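Local atomic coordinates of beta-galactosidase (Marinomonas sp. ef1, PDB entry 6Y2K), a protein that hydrolyses terminal beta-D-galactose residues from beta-galactosides, as a cold-active, hexameric glycoside hydrolase of family 42. Residues 523-528 / 550-555; 491-496 / 576-581. All coordinates share one frame; numbering follows the deposited sequence.

Both contacts lie in the trimerisation domain, a part of the chain distinct from the barrel of eight parallel strands, and their centres are about 12 Å apart. Contact 2 joins two parallel strands in the buried middle of a mixed sheet; contact 1 is an antiparallel ribbon beside it that reaches a second subunit. Glu-551 of contact 1 ties them together: its OE1 lies 2.5 Å from OH of Tyr-578, and its OE2 lies 3.0 Å from N of Arg-496, both probable hydrogen bonds. CD1 of Ile-553 also packs against CE2 of Tyr-578. A glycerol, probably from the crystallisation liquor, is hydrogen-bonded to O of Val-523 in contact 1.

Contact 1: 523-528 / 550-555; sequences VERVDA and HEQIKT
NE2 of Gln-552 has two acceptors, OE1 of Glu-524 at 2.8 Å in a nearly straight bond (177°) and Glu-377 of the second subunit. Glu-524 receives it on the anti side of its carboxylate, whose plane is turned 75° from the amide. The other end of the amide is used as well: OE1 of Gln-552 accepts from NE of Arg-525 at 2.8 Å, at the edge of the guanidinium, with the donor standing above the carbonyl plane. An amide suits the place, since its oxygen can accept from the arginine while its NH2 donates to the carboxylate. Arg-525 CG sits between backbone N and carbonyl carbon (chi1 57°), and the extended chain beyond it brings NE to the amide oxygen of Gln-552.

The antiparallel ladder carries a beta bulge at Glu-524, which turns that residue's side chain toward the partner strand while its N still bonds to O of Gln-552 at 2.8 Å. On the face of Val-523 and Val-526, CG1 of Val-523 packs on CG of Glu-551 at 3.9 Å.

Farther along, ND1 of His-550 donates to OD2 of Asp-527 at 2.8 Å, in the ring plane and on the anti lone pair. NE2 of His-550 bonds to Asp-563. OD1 of Asp-527 forms a salt bridge with Arg-288 of the second subunit, which joins the ribbon to that subunit; with a carboxylate at each of its nitrogens, the imidazole is probably protonated.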
loop_
_atom_site.group_PDB
_atom_site.type_symbol
_atom_site.label_atom_id
_atom_site.label_comp_id
_atom_site.label_asym_id
_atom_site.label_seq_id
_atom_site.Cartn_x
_atom_site.Cartn_y
_atom_site.Cartn_z
ATOM N N VAL A 523 -7.624 39.298 -12.175
ATOM C CA VAL A 523 -6.926 38.028 -12.366
ATOM C C VAL A 523 -5.677 38.335 -13.174
ATOM O O VAL A 523 -5.743 38.586 -14.380
ATOM C CB VAL A 523 -7.775 36.972 -13.102
ATOM C CG1 VAL A 523 -6.986 35.670 -13.292
ATOM C CG2 VAL A 523 -9.073 36.717 -12.348
ATOM N N GLU A 524 -4.538 38.314 -12.504
ATOM C CA GLU A 524 -3.268 38.677 -13.124
ATOM C C GLU A 524 -2.781 37.572 -14.054
ATOM O O GLU A 524 -2.241 37.847 -15.128
ATOM C CB GLU A 524 -2.226 38.958 -12.047
ATOM C CG GLU A 524 -2.597 40.118 -11.125
ATOM C CD GLU A 524 -1.593 40.348 -10.011
ATOM O OE1 GLU A 524 -0.979 39.375 -9.527
ATOM O OE2 GLU A 524 -1.416 41.517 -9.609
ATOM N N ARG A 525 -2.940 36.326 -13.615
ATOM C CA ARG A 525 -2.601 35.149 -14.426
ATOM C C ARG A 525 -3.202 33.900 -13.790
ATOM O O ARG A 525 -3.737 33.974 -12.684
ATOM C CB ARG A 525 -1.086 34.996 -14.597
ATOM C CG ARG A 525 -0.279 34.900 -13.313
ATOM C CD ARG A 525 1.207 34.764 -13.634
ATOM N NE ARG A 525 1.988 34.374 -12.466
ATOM C CZ ARG A 525 3.287 34.071 -12.480
ATOM N NH1 ARG A 525 3.990 34.058 -13.612
ATOM N NH2 ARG A 525 3.883 33.753 -11.336
ATOM N N VAL A 526 -3.125 32.771 -14.501
ATOM C CA VAL A 526 -3.691 31.498 -14.051
ATOM C C VAL A 526 -2.606 30.430 -13.864
ATOM O O VAL A 526 -1.771 30.227 -14.737
ATOM C CB VAL A 526 -4.712 30.952 -15.077
ATOM C CG1 VAL A 526 -5.281 29.607 -14.630
ATOM C CG2 VAL A 526 -5.855 31.939 -15.297
ATOM N N ASP A 527 -2.664 29.747 -12.724
ATOM C CA ASP A 527 -1.888 28.552 -12.421
ATOM C C ASP A 527 -2.826 27.364 -12.712
ATOM O O ASP A 527 -3.761 27.099 -11.942
ATOM C CB ASP A 527 -1.450 28.624 -10.945
ATOM C CG ASP A 527 -0.635 27.427 -10.478
ATOM O OD1 ASP A 527 0.117 26.841 -11.271
ATOM O OD2 ASP A 527 -0.715 27.087 -9.277
ATOM N N ALA A 528 -2.610 26.701 -13.852
ATOM C CA ALA A 528 -3.480 25.629 -14.322
ATOM C C ALA A 528 -2.809 24.297 -14.001
ATOM O O ALA A 528 -1.717 24.010 -14.503
ATOM C CB ALA A 528 -3.749 25.780 -15.809
ATOM N N HIS A 550 -6.244 27.785 -10.398
ATOM C CA HIS A 550 -5.681 28.545 -9.282
ATOM C C HIS A 550 -5.333 29.947 -9.781
ATOM O O HIS A 550 -4.225 30.194 -10.256
ATOM C CB HIS A 550 -4.454 27.772 -8.744
ATOM C CG HIS A 550 -3.751 28.409 -7.583
ATOM N ND1 HIS A 550 -2.390 28.288 -7.396
ATOM C CD2 HIS A 550 -4.214 29.121 -6.527
ATOM C CE1 HIS A 550 -2.041 28.922 -6.289
ATOM N NE2 HIS A 550 -3.130 29.427 -5.737
ATOM N N GLU A 551 -6.301 30.855 -9.698
ATOM C CA GLU A 551 -6.109 32.224 -10.199
ATOM C C GLU A 551 -5.258 33.045 -9.251
ATOM O O GLU A 551 -5.474 33.009 -8.042
ATOM C CB GLU A 551 -7.454 32.922 -10.434
ATOM C CG GLU A 551 -8.191 32.377 -11.641
ATOM C CD GLU A 551 -9.640 32.802 -11.726
ATOM O OE1 GLU A 551 -10.098 33.635 -10.901
ATOM O OE2 GLU A 551 -10.319 32.290 -12.644
ATOM N N GLN A 552 -4.290 33.769 -9.810
ATOM C CA GLN A 552 -3.463 34.722 -9.075
ATOM C C GLN A 552 -4.170 36.077 -9.163
ATOM O O GLN A 552 -4.271 36.648 -10.259
ATOM C CB GLN A 552 -2.066 34.800 -9.692
ATOM C CG GLN A 552 -1.120 35.773 -8.999
ATOM C CD GLN A 552 0.225 35.874 -9.702
ATOM O OE1 GLN A 552 0.916 34.863 -9.902
ATOM N NE2 GLN A 552 0.609 37.084 -10.062
ATOM N N ILE A 553 -4.644 36.585 -8.023
ATOM C CA ILE A 553 -5.584 37.715 -7.983
ATOM C C ILE A 553 -5.046 38.863 -7.123
ATOM O O ILE A 553 -4.430 38.633 -6.078
ATOM C CB ILE A 553 -6.957 37.255 -7.443
ATOM C CG1 ILE A 553 -7.635 36.308 -8.447
ATOM C CG2 ILE A 553 -7.890 38.436 -7.157
ATOM C CD1 ILE A 553 -8.828 35.556 -7.890
ATOM N N LYS A 554 -5.283 40.090 -7.584
ATOM C CA LYS A 554 -5.053 41.298 -6.798
ATOM C C LYS A 554 -6.409 41.932 -6.503
ATOM O O LYS A 554 -7.223 42.127 -7.411
ATOM C CB LYS A 554 -4.144 42.278 -7.546
ATOM C CG LYS A 554 -3.844 43.545 -6.752
ATOM C CD LYS A 554 -2.587 44.246 -7.246
ATOM C CE LYS A 554 -2.263 45.472 -6.399
ATOM N NZ LYS A 554 -0.811 45.820 -6.455
ATOM N N THR A 555 -6.665 42.211 -5.231
ATOM C CA THR A 555 -7.921 42.826 -4.798
ATOM C C THR A 555 -7.747 43.502 -3.446
ATOM O O THR A 555 -6.862 43.129 -2.683
ATOM C CB THR A 555 -9.067 41.792 -4.698
ATOM O OG1 THR A 555 -10.312 42.458 -4.435
ATOM C CG2 THR A 555 -8.815 40.763 -3.588
#

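Contact 2: 491-496 / 576-581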
loop_
_atom_site.group_PDB
_atom_site.type_symbol
_atom_site.label_atom_id
_atom_site.label_comp_id
_atom_site.label_asym_id
_atom_site.label_seq_id
_atom_site.Cartn_x
_atom_site.Cartn_y
_atom_site.Cartn_z
ATOM N N LEU A 491 -24.760 36.797 -4.277
ATOM C CA LEU A 491 -24.067 36.320 -5.483
ATOM C C LEU A 491 -22.723 35.682 -5.162
ATOM O O LEU A 491 -21.897 36.296 -4.477
ATOM C CB LEU A 491 -23.819 37.488 -6.449
ATOM C CG LEU A 491 -22.978 37.195 -7.700
ATOM C CD1 LEU A 491 -23.694 36.221 -8.628
ATOM C CD2 LEU A 491 -22.614 38.485 -8.432
ATOM N N LEU A 492 -22.504 34.476 -5.695
ATOM C CA LEU A 492 -21.169 33.867 -5.783
ATOM C C LEU A 492 -20.806 33.646 -7.256
ATOM O O LEU A 492 -21.445 32.846 -7.951
ATOM C CB LEU A 492 -21.124 32.534 -5.025
ATOM C CG LEU A 492 -19.803 31.743 -5.117
ATOM C CD1 LEU A 492 -18.651 32.571 -4.571
ATOM C CD2 LEU A 492 -19.890 30.402 -4.403
ATOM N N ALA A 493 -19.790 34.362 -7.726
ATOM C CA ALA A 493 -19.231 34.155 -9.055
ATOM C C ALA A 493 -18.001 33.263 -8.933
ATOM O O ALA A 493 -17.107 33.535 -8.137
ATOM C CB ALA A 493 -18.860 35.479 -9.694
ATOM N N GLY A 494 -17.972 32.191 -9.718
ATOM C CA GLY A 494 -16.910 31.206 -9.643
ATOM C C GLY A 494 -15.776 31.493 -10.602
ATOM O O GLY A 494 -15.832 32.460 -11.372
ATOM N N PRO A 495 -14.720 30.659 -10.567
ATOM C CA PRO A 495 -13.541 30.929 -11.396
ATOM C C PRO A 495 -13.851 30.976 -12.895
ATOM O O PRO A 495 -14.739 30.260 -13.369
ATOM C CB PRO A 495 -12.603 29.761 -11.081
ATOM C CG PRO A 495 -13.060 29.248 -9.756
ATOM C CD PRO A 495 -14.534 29.482 -9.704
ATOM N N ARG A 496 -13.114 31.823 -13.609
ATOM C CA ARG A 496 -13.273 32.040 -15.054
ATOM C C ARG A 496 -14.522 32.853 -15.438
ATOM O O ARG A 496 -14.727 33.107 -16.626
ATOM C CB ARG A 496 -13.192 30.716 -15.853
ATOM C CG ARG A 496 -12.015 29.842 -15.431
ATOM C CD ARG A 496 -11.902 28.527 -16.174
ATOM N NE ARG A 496 -11.344 28.682 -17.514
ATOM C CZ ARG A 496 -10.851 27.691 -18.257
ATOM N NH1 ARG A 496 -10.847 26.430 -17.819
ATOM N NH2 ARG A 496 -10.372 27.961 -19.459
ATOM N N HIS A 576 -21.960 40.144 -2.343
ATOM C CA HIS A 576 -21.214 39.792 -3.561
ATOM C C HIS A 576 -19.881 39.111 -3.239
ATOM O O HIS A 576 -19.077 39.647 -2.478
ATOM C CB HIS A 576 -20.979 41.040 -4.415
ATOM C CG HIS A 576 -22.230 41.815 -4.697
ATOM N ND1 HIS A 576 -22.634 42.890 -3.931
ATOM C CD2 HIS A 576 -23.184 41.652 -5.645
ATOM C CE1 HIS A 576 -23.775 43.360 -4.403
ATOM N NE2 HIS A 576 -24.132 42.627 -5.444
ATOM N N TYR A 577 -19.657 37.934 -3.833
ATOM C CA TYR A 577 -18.444 37.131 -3.599
ATOM C C TYR A 577 -17.895 36.574 -4.910
ATOM O O TYR A 577 -18.665 36.277 -5.826
ATOM C CB TYR A 577 -18.747 35.992 -2.608
ATOM C CG TYR A 577 -19.255 36.526 -1.286
ATOM C CD1 TYR A 577 -20.597 36.881 -1.125
ATOM C CD2 TYR A 577 -18.387 36.740 -0.216
ATOM C CE1 TYR A 577 -21.061 37.414 0.069
ATOM C CE2 TYR A 577 -18.838 37.260 0.988
ATOM C CZ TYR A 577 -20.175 37.597 1.124
ATOM O OH TYR A 577 -20.635 38.124 2.310
ATOM N N TYR A 578 -16.568 36.485 -4.992
ATOM C CA TYR A 578 -15.854 35.871 -6.109
ATOM C C TYR A 578 -14.943 34.743 -5.601
ATOM O O TYR A 578 -14.202 34.924 -4.625
ATOM C CB TYR A 578 -14.994 36.894 -6.868
ATOM C CG TYR A 578 -14.293 36.286 -8.069
ATOM C CD1 TYR A 578 -14.977 36.089 -9.264
ATOM C CD2 TYR A 578 -12.961 35.860 -7.996
ATOM C CE1 TYR A 578 -14.350 35.500 -10.358
ATOM C CE2 TYR A 578 -12.324 35.282 -9.092
ATOM C CZ TYR A 578 -13.026 35.098 -10.267
ATOM O OH TYR A 578 -12.423 34.524 -11.367
ATOM N N LEU A 579 -14.987 33.604 -6.294
ATOM C CA LEU A 579 -14.128 32.455 -6.022
ATOM C C LEU A 579 -13.187 32.275 -7.208
ATOM O O LEU A 579 -13.643 32.125 -8.336
ATOM C CB LEU A 579 -14.995 31.207 -5.821
ATOM C CG LEU A 579 -14.333 29.821 -5.723
ATOM C CD1 LEU A 579 -13.400 29.740 -4.526
ATOM C CD2 LEU A 579 -15.403 28.743 -5.648
ATOM N N GLY A 580 -11.884 32.264 -6.948
ATOM C CA GLY A 580 -10.863 32.214 -7.993
ATOM C C GLY A 580 -10.138 30.888 -8.172
ATOM O O GLY A 580 -9.360 30.750 -9.112
ATOM N N SER A 581 -10.361 29.925 -7.270
ATOM C CA SER A 581 -9.784 28.580 -7.400
ATOM C C SER A 581 -10.854 27.516 -7.205
ATOM O O SER A 581 -11.850 27.762 -6.506
ATOM C CB SER A 581 -8.660 28.367 -6.381
ATOM O OG SER A 581 -7.605 29.313 -6.555
#
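Tyr-578 extends along the backbone of 493-495, meeting it obliquely, and its atoms meet that segment in order. CB lies 4.2 Å from O of Ala-493. With CG anti to the backbone N (chi1 -177°), the ring runs along the neighbouring strand: CG and then CD1 pass the same carbonyl oxygen, CD1 at 3.5 Å, with the methyl of Ala-493 beside CD1, small enough to leave the ring room. One atom on, CE1 is 3.5 Å from O of Gly-494, and OH reaches the loop, 3.6 Å from N of Arg-496 and near CA of Pro-495. The hydroxyl is hydrogen-bonded to Glu-551 of the adjoining ribbon, whose other oxygen takes N of Arg-496, so tip and loop share one carboxylate. A leucine here would probably leave Glu-551 without its phenolic partner and open a gap beside Gly-494 and Pro-495.

Strands 490-493 and 576-579 run parallel, 20° apart, inside the mixed sheet, where 467-470 lies beyond the first and antiparallel 568-573 beyond the second. This is the parallel part of an alpha/beta domain consistent with the glutaminase-like clan, with helix 435-448 over the face of Leu-492 and Leu-579. Three backbone bonds join the strands: N of Tyr-577 to O of Leu-491, N of Ala-493 to O of Tyr-577 at 2.9 Å, and N of Leu-579 to O of Ala-493.

On the helix-covered face, CD1 of Leu-492 touches CB of Tyr-577 at 3.9 Å and CB of Leu-579 at 4.1 Å, CD1 lying between the two. The next step of the ladder is interrupted by Pro-495: its N is 2.9 Å from O of Leu-579 but has no hydrogen to give, and its CD rests against CG of Leu-579 while Trp-438 packs on both.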